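Local coordinates for protein ribonuclease (Nicotiana glutinosa, PDB 1IYB) that hydrolyses RNA as a member of the ribonuclease T2 family, and binds guanosine-5'-monophosphate in a pocket that recognises the guanine base, at residues G41-W46 against S91-H96; Q78-L83 against G113-A118. One frame throughout, in Å; residues are numbered along the deposited sequence.

Interaction 1 (G41-W46 against S91-H96); sequences GIHGLW and SAFWSH. With 5GP (guanosine-5'-monophosphate), chain C.
Phe93 and His43 meet while the nucleotide lies beside them: guanine lies over one face of Phe93, with 5GP C5 3.5 Å above the ring plane near its centre, and His43 CD2 reaches the Phe93 edge, 3.7 Å from CZ. The His43 ring is sandwiched, Trp46 CZ2 sitting 3.5 Å above its centre and the exocyclic 5GP N2 over the rim of the opposite face, with 5GP C5' in plane at its edge. The Phe93 and His43 planes are inclined at 47°, an oblique pair. With CG anti to the backbone N (chi1 -173°), Phe93 carries its ring from helix 91-102 toward strand 41-48, where CE2 also comes 3.9 Å from the carbonyl oxygen Ile42 O; Trp80 meets this ring edge-to-face. His43 ND1 is hydrogen-bonded to Gln176 OE1, which should fix the turn of the imidazole and direct NE2 to the phosphate, 3.1 Å from 5GP O3P. From the helix side, His96 NE2 donates to the ester oxygen 5GP O5' over 2.8 Å, bent to 148°. Were Phe93 replaced by an alanine, the guanine would probably lose its platform and a gap would open beside His43 CD2. On the strand, His43 and Gly44 both face Val14 in a classic beta bulge. Together, an aromatic platform for the base and histidines around the phosphate make up the guanine nucleotide pocket of this T2-family ribonuclease, set between the outer strand of its antiparallel sheet and a helix.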
loop_
_atom_site.group_PDB
_atom_site.type_symbol
_atom_site.label_atom_id
_atom_site.label_comp_id
_atom_site.label_asym_id
_atom_site.label_seq_id
_atom_site.Cartn_x
_atom_site.Cartn_y
_atom_site.Cartn_z
ATOM N N GLY A 41 11.395 20.049 -3.659
ATOM C CA GLY A 41 9.966 20.223 -3.849
ATOM C C GLY A 41 9.245 19.320 -2.866
ATOM O O GLY A 41 9.812 18.332 -2.401
ATOM N N ILE A 42 8.007 19.658 -2.531
ATOM C CA ILE A 42 7.229 18.842 -1.604
ATOM C C ILE A 42 6.846 17.514 -2.253
ATOM O O ILE A 42 6.483 17.474 -3.426
ATOM C CB ILE A 42 5.903 19.544 -1.213
ATOM C CG1 ILE A 42 6.192 20.860 -0.486
ATOM C CG2 ILE A 42 5.057 18.613 -0.342
ATOM C CD1 ILE A 42 4.968 21.738 -0.318
ATOM N N HIS A 43 6.964 16.421 -1.509
ATOM C CA HIS A 43 6.505 15.142 -2.027
ATOM C C HIS A 43 5.153 14.980 -1.330
ATOM O O HIS A 43 4.125 14.825 -1.987
ATOM C CB HIS A 43 7.441 13.983 -1.668
ATOM C CG HIS A 43 7.013 12.673 -2.257
ATOM N ND1 HIS A 43 7.860 11.590 -2.366
ATOM C CD2 HIS A 43 5.821 12.269 -2.759
ATOM C CE1 HIS A 43 7.207 10.577 -2.910
ATOM N NE2 HIS A 43 5.968 10.963 -3.157
ATOM N N GLY A 44 5.157 15.053 0.001
ATOM C CA GLY A 44 3.913 14.952 0.745
ATOM C C GLY A 44 4.054 14.997 2.256
ATOM O O GLY A 44 5.166 15.040 2.788
ATOM N N LEU A 45 2.907 15.014 2.936
ATOM C CA LEU A 45 2.818 15.023 4.402
ATOM C C LEU A 45 2.184 13.662 4.691
ATOM O O LEU A 45 0.998 13.437 4.418
ATOM C CB LEU A 45 1.915 16.167 4.879
ATOM C CG LEU A 45 1.817 16.417 6.389
ATOM C CD1 LEU A 45 3.202 16.659 6.983
ATOM C CD2 LEU A 45 0.920 17.627 6.637
ATOM N N TRP A 46 2.982 12.758 5.247
ATOM C CA TRP A 46 2.546 11.384 5.465
ATOM C C TRP A 46 2.278 10.871 6.868
ATOM O O TRP A 46 3.196 10.763 7.681
ATOM C CB TRP A 46 3.571 10.426 4.856
ATOM C CG TRP A 46 3.958 10.671 3.428
ATOM C CD1 TRP A 46 3.295 11.430 2.507
ATOM C CD2 TRP A 46 5.077 10.094 2.741
ATOM N NE1 TRP A 46 3.929 11.357 1.289
ATOM C CE2 TRP A 46 5.025 10.545 1.405
ATOM C CE3 TRP A 46 6.119 9.237 3.127
ATOM C CZ2 TRP A 46 5.976 10.168 0.449
ATOM C CZ3 TRP A 46 7.062 8.864 2.181
ATOM C CH2 TRP A 46 6.984 9.330 0.855
ATOM N N SER A 91 -1.948 18.444 -10.662
ATOM C CA SER A 91 -3.183 17.953 -10.044
ATOM C C SER A 91 -3.237 16.455 -9.741
ATOM O O SER A 91 -3.751 16.061 -8.695
ATOM C CB SER A 91 -4.389 18.339 -10.904
ATOM O OG SER A 91 -4.570 19.743 -10.913
ATOM N N ALA A 92 -2.728 15.620 -10.641
ATOM C CA ALA A 92 -2.745 14.177 -10.409
ATOM C C ALA A 92 -1.863 13.829 -9.212
ATOM O O ALA A 92 -2.182 12.935 -8.425
ATOM C CB ALA A 92 -2.263 13.432 -11.652
ATOM N N PHE A 93 -0.753 14.547 -9.078
ATOM C CA PHE A 93 0.183 14.322 -7.984
ATOM C C PHE A 93 -0.462 14.766 -6.667
ATOM O O PHE A 93 -0.454 14.022 -5.684
ATOM C CB PHE A 93 1.473 15.108 -8.269
ATOM C CG PHE A 93 2.607 14.838 -7.304
ATOM C CD1 PHE A 93 2.675 13.656 -6.573
ATOM C CD2 PHE A 93 3.640 15.763 -7.173
ATOM C CE1 PHE A 93 3.756 13.399 -5.728
ATOM C CE2 PHE A 93 4.726 15.518 -6.331
ATOM C CZ PHE A 93 4.784 14.331 -5.605
ATOM N N TRP A 94 -1.035 15.965 -6.657
ATOM C CA TRP A 94 -1.679 16.484 -5.451
ATOM C C TRP A 94 -2.860 15.609 -5.034
ATOM O O TRP A 94 -3.058 15.330 -3.843
ATOM C CB TRP A 94 -2.137 17.932 -5.674
ATOM C CG TRP A 94 -1.016 18.811 -6.144
ATOM C CD1 TRP A 94 0.303 18.700 -5.806
ATOM C CD2 TRP A 94 -1.106 19.916 -7.051
ATOM N NE1 TRP A 94 1.042 19.663 -6.451
ATOM C CE2 TRP A 94 0.204 20.424 -7.221
ATOM C CE3 TRP A 94 -2.163 20.527 -7.737
ATOM C CZ2 TRP A 94 0.487 21.515 -8.050
ATOM C CZ3 TRP A 94 -1.882 21.615 -8.562
ATOM C CH2 TRP A 94 -0.565 22.095 -8.709
ATOM N N SER A 95 -3.640 15.165 -6.017
ATOM C CA SER A 95 -4.793 14.312 -5.736
ATOM C C SER A 95 -4.324 13.012 -5.094
ATOM O O SER A 95 -4.906 12.547 -4.117
ATOM C CB SER A 95 -5.559 13.995 -7.022
ATOM O OG SER A 95 -6.625 13.093 -6.761
ATOM N N HIS A 96 -3.267 12.430 -5.652
ATOM C CA HIS A 96 -2.710 11.189 -5.130
ATOM C C HIS A 96 -2.264 11.341 -3.676
ATOM O O HIS A 96 -2.531 10.478 -2.839
ATOM C CB HIS A 96 -1.520 10.748 -5.988
ATOM C CG HIS A 96 -0.748 9.607 -5.405
ATOM N ND1 HIS A 96 -1.225 8.315 -5.392
ATOM C CD2 HIS A 96 0.455 9.570 -4.782
ATOM C CE1 HIS A 96 -0.350 7.530 -4.787
ATOM N NE2 HIS A 96 0.678 8.268 -4.406
HETATM P P 5GP C . 3.787 8.110 -2.132
HETATM O O1P 5GP C . 3.268 7.001 -1.327
HETATM O O2P 5GP C . 3.260 9.454 -1.667
HETATM O O3P 5GP C . 5.355 8.095 -2.141
HETATM O "O5'" 5GP C . 3.392 7.988 -3.717
HETATM C "C5'" 5GP C . 3.959 8.902 -4.727
HETATM C "C4'" 5GP C . 3.472 8.642 -6.173
HETATM O "O4'" 5GP C . 3.155 9.983 -6.757
HETATM C "C3'" 5GP C . 4.431 8.044 -7.199
HETATM O "O3'" 5GP C . 4.478 6.625 -7.182
HETATM C "C2'" 5GP C . 3.925 8.561 -8.550
HETATM O "O2'" 5GP C . 2.906 7.708 -9.115
HETATM C "C1'" 5GP C . 3.405 9.946 -8.202
HETATM N N9 5GP C . 4.165 11.154 -8.653
HETATM C C8 5GP C . 3.796 12.145 -9.536
HETATM N N7 5GP C . 4.646 13.144 -9.653
HETATM C C5 5GP C . 5.669 12.766 -8.760
HETATM C C6 5GP C . 6.884 13.460 -8.444
HETATM O O6 5GP C . 7.285 14.529 -8.890
HETATM N N1 5GP C . 7.662 12.742 -7.484
HETATM C C2 5GP C . 7.282 11.522 -6.927
HETATM N N2 5GP C . 8.169 11.022 -6.042
HETATM N N3 5GP C . 6.141 10.870 -7.220
HETATM C C4 5GP C . 5.384 11.552 -8.146
#

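Interaction 2 (Q78-L83 against G113-A118); sequences QNWPTL and GYFKKA. With 5GP (guanosine-5'-monophosphate), chain C.
Trp80, where the chain leaves helical geometry at the end of helix 73-79, faces Ala118 of helix 111-124 with 9.3 Å between their CA atoms. This is a helix-to-loop junction of the ribonuclease T2 alpha+beta fold: the indole anchors in the helical core, and the residues that follow line the guanine site. The bridge is the far rim of the six-membered ring. Its CZ3 touches Phe115 CD2 at 3.4 Å and the methyl Ala118 CB at 3.6 Å, while CH2 points at Tyr114 CE2. Phe115 CE2 lies over one face of the indole and Tyr114 CE2 at its edge, so the ring is met from two directions by adjacent residues of one helix. The Trp80 and Phe115 planes meet obliquely at 44°, and Tyr114 CD2 in turn rests over the rim of a Phe115 face. This apolar contact is accompanied by polar ties to neighbouring elements: Trp80 O accepts a hydrogen bond from Trp94 NE1, Trp80 NE1 makes a weak one to His43 O, and Tyr114 OH is hydrogen-bonded to Leu45 O. Beyond Trp80 the chain runs extended through Pro81 and Thr82 to the base. Thr82 holds OG1 anti to its own N (chi1 177°), placing the hydroxyl beside the imidazole part of guanine, where it donates to N7; OG1 also takes a weak hydrogen bond from Ala84 N. A backbone N-H completes the reading of this edge, in a way that suits the carbonyl of guanine rather than the amino group of adenine: Leu83 N donates to 5GP O6 over 2.8 Å, with an angle of 146° at the hydrogen.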
loop_
_atom_site.group_PDB
_atom_site.type_symbol
_atom_site.label_atom_id
_atom_site.label_comp_id
_atom_site.label_asym_id
_atom_site.label_seq_id
_atom_site.Cartn_x
_atom_site.Cartn_y
_atom_site.Cartn_z
ATOM N N GLN A 78 4.477 26.295 -7.509
ATOM C CA GLN A 78 5.882 26.615 -7.300
ATOM C C GLN A 78 6.609 25.663 -6.358
ATOM O O GLN A 78 7.770 25.322 -6.594
ATOM C CB GLN A 78 6.021 28.042 -6.758
ATOM C CG GLN A 78 5.529 29.108 -7.715
ATOM C CD GLN A 78 6.152 28.971 -9.089
ATOM O OE1 GLN A 78 7.374 28.944 -9.223
ATOM N NE2 GLN A 78 5.313 28.882 -10.117
ATOM N N ASN A 79 5.921 25.217 -5.310
ATOM C CA ASN A 79 6.536 24.365 -4.300
ATOM C C ASN A 79 6.248 22.872 -4.295
ATOM O O ASN A 79 6.912 22.120 -3.574
ATOM C CB ASN A 79 6.205 24.915 -2.912
ATOM C CG ASN A 79 6.790 26.288 -2.681
ATOM O OD1 ASN A 79 6.144 27.309 -2.927
ATOM N ND2 ASN A 79 8.029 26.318 -2.217
ATOM N N TRP A 80 5.274 22.442 -5.088
ATOM C CA TRP A 80 4.886 21.032 -5.140
ATOM C C TRP A 80 4.780 20.563 -6.593
ATOM O O TRP A 80 3.753 20.026 -7.008
ATOM C CB TRP A 80 3.528 20.875 -4.455
ATOM C CG TRP A 80 3.236 19.529 -3.867
ATOM C CD1 TRP A 80 3.575 18.306 -4.372
ATOM C CD2 TRP A 80 2.483 19.278 -2.677
ATOM N NE1 TRP A 80 3.075 17.304 -3.566
ATOM C CE2 TRP A 80 2.401 17.875 -2.519
ATOM C CE3 TRP A 80 1.867 20.106 -1.726
ATOM C CZ2 TRP A 80 1.727 17.282 -1.448
ATOM C CZ3 TRP A 80 1.200 19.519 -0.664
ATOM C CH2 TRP A 80 1.135 18.117 -0.533
ATOM N N PRO A 81 5.843 20.753 -7.387
ATOM C CA PRO A 81 5.773 20.322 -8.787
ATOM C C PRO A 81 5.785 18.816 -8.996
ATOM O O PRO A 81 6.306 18.063 -8.169
ATOM C CB PRO A 81 6.998 20.983 -9.410
ATOM C CG PRO A 81 7.990 20.947 -8.283
ATOM C CD PRO A 81 7.147 21.376 -7.091
ATOM N N THR A 82 5.199 18.389 -10.109
ATOM C CA THR A 82 5.190 16.981 -10.473
ATOM C C THR A 82 6.276 16.800 -11.531
ATOM O O THR A 82 6.452 17.653 -12.408
ATOM C CB THR A 82 3.834 16.528 -11.060
ATOM O OG1 THR A 82 3.932 15.155 -11.455
ATOM C CG2 THR A 82 3.452 17.369 -12.276
ATOM N N LEU A 83 7.019 15.703 -11.430
ATOM C CA LEU A 83 8.090 15.419 -12.375
ATOM C C LEU A 83 7.830 14.118 -13.131
ATOM O O LEU A 83 8.727 13.569 -13.763
ATOM C CB LEU A 83 9.432 15.347 -11.641
ATOM C CG LEU A 83 9.910 16.669 -11.037
ATOM C CD1 LEU A 83 11.137 16.430 -10.169
ATOM C CD2 LEU A 83 10.226 17.655 -12.154
ATOM N N GLY A 113 -6.596 22.652 4.933
ATOM C CA GLY A 113 -5.645 22.630 6.032
ATOM C C GLY A 113 -4.436 21.745 5.781
ATOM O O GLY A 113 -3.326 22.065 6.208
ATOM N N TYR A 114 -4.658 20.630 5.093
ATOM C CA TYR A 114 -3.595 19.682 4.771
ATOM C C TYR A 114 -2.573 20.317 3.830
ATOM O O TYR A 114 -1.374 20.331 4.115
ATOM C CB TYR A 114 -4.193 18.433 4.111
ATOM C CG TYR A 114 -3.170 17.410 3.660
ATOM C CD1 TYR A 114 -2.576 16.536 4.573
ATOM C CD2 TYR A 114 -2.785 17.326 2.320
ATOM C CE1 TYR A 114 -1.621 15.601 4.160
ATOM C CE2 TYR A 114 -1.832 16.401 1.898
ATOM C CZ TYR A 114 -1.256 15.542 2.822
ATOM O OH TYR A 114 -0.309 14.635 2.398
ATOM N N PHE A 115 -3.046 20.830 2.698
ATOM C CA PHE A 115 -2.146 21.454 1.742
ATOM C C PHE A 115 -1.501 22.711 2.307
ATOM O O PHE A 115 -0.330 22.977 2.038
ATOM C CB PHE A 115 -2.881 21.740 0.430
ATOM C CG PHE A 115 -3.148 20.502 -0.377
ATOM C CD1 PHE A 115 -4.353 19.812 -0.260
ATOM C CD2 PHE A 115 -2.156 19.980 -1.201
ATOM C CE1 PHE A 115 -4.562 18.613 -0.954
ATOM C CE2 PHE A 115 -2.352 18.787 -1.895
ATOM C CZ PHE A 115 -3.557 18.103 -1.770
ATOM N N LYS A 116 -2.249 23.478 3.096
ATOM C CA LYS A 116 -1.686 24.685 3.695
ATOM C C LYS A 116 -0.556 24.325 4.664
ATOM O O LYS A 116 0.489 24.977 4.681
ATOM C CB LYS A 116 -2.768 25.481 4.434
ATOM C CG LYS A 116 -2.226 26.610 5.307
ATOM C CD LYS A 116 -3.345 27.330 6.046
ATOM C CE LYS A 116 -2.812 28.110 7.246
ATOM N NZ LYS A 116 -1.721 29.050 6.877
ATOM N N LYS A 117 -0.760 23.290 5.475
ATOM C CA LYS A 117 0.271 22.890 6.423
ATOM C C LYS A 117 1.536 22.472 5.675
ATOM O O LYS A 117 2.647 22.830 6.070
ATOM C CB LYS A 117 -0.218 21.735 7.304
ATOM C CG LYS A 117 0.806 21.276 8.335
ATOM C CD LYS A 117 1.101 22.355 9.363
ATOM C CE LYS A 117 2.175 21.900 10.339
ATOM N NZ LYS A 117 2.362 22.875 11.455
ATOM N N ALA A 118 1.371 21.711 4.598
ATOM C CA ALA A 118 2.518 21.267 3.816
ATOM C C ALA A 118 3.276 22.473 3.260
ATOM O O ALA A 118 4.507 22.502 3.266
ATOM C CB ALA A 118 2.058 20.364 2.678
HETATM P P 5GP C . 3.787 8.110 -2.132
HETATM O O1P 5GP C . 3.268 7.001 -1.327
HETATM O O2P 5GP C . 3.260 9.454 -1.667
HETATM O O3P 5GP C . 5.355 8.095 -2.141
HETATM O "O5'" 5GP C . 3.392 7.988 -3.717
HETATM C "C5'" 5GP C . 3.959 8.902 -4.727
HETATM C "C4'" 5GP C . 3.472 8.642 -6.173
HETATM O "O4'" 5GP C . 3.155 9.983 -6.757
HETATM C "C3'" 5GP C . 4.431 8.044 -7.199
HETATM O "O3'" 5GP C . 4.478 6.625 -7.182
HETATM C "C2'" 5GP C . 3.925 8.561 -8.550
HETATM O "O2'" 5GP C . 2.906 7.708 -9.115
HETATM C "C1'" 5GP C . 3.405 9.946 -8.202
HETATM N N9 5GP C . 4.165 11.154 -8.653
HETATM C C8 5GP C . 3.796 12.145 -9.536
HETATM N N7 5GP C . 4.646 13.144 -9.653
HETATM C C5 5GP C . 5.669 12.766 -8.760
HETATM C C6 5GP C . 6.884 13.460 -8.444
HETATM O O6 5GP C . 7.285 14.529 -8.890
HETATM N N1 5GP C . 7.662 12.742 -7.484
HETATM C C2 5GP C . 7.282 11.522 -6.927
HETATM N N2 5GP C . 8.169 11.022 -6.042
HETATM N N3 5GP C . 6.141 10.870 -7.220
HETATM C C4 5GP C . 5.384 11.552 -8.146
#

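Overall arrangement
Both contacts are buried, their centres 6 Å apart, and both reach the same nucleotide, but by different chemistry. Interaction 1 joins strand to helix mainly around the ligand, meeting base and phosphate with aromatic faces and histidine nitrogens. Interaction 2 is apolar where its two segments touch, and it reaches the base further along, through the loop after its tryptophan. Each uses its own secondary-structure elements, with segments that alternate along the chain. Hydrogen bonds tie them together, helix 111-124 to strand 41-48 and the 78-83 loop to helix 91-102, so the pocket wall of interaction 1 is backed by the helical core of interaction 2.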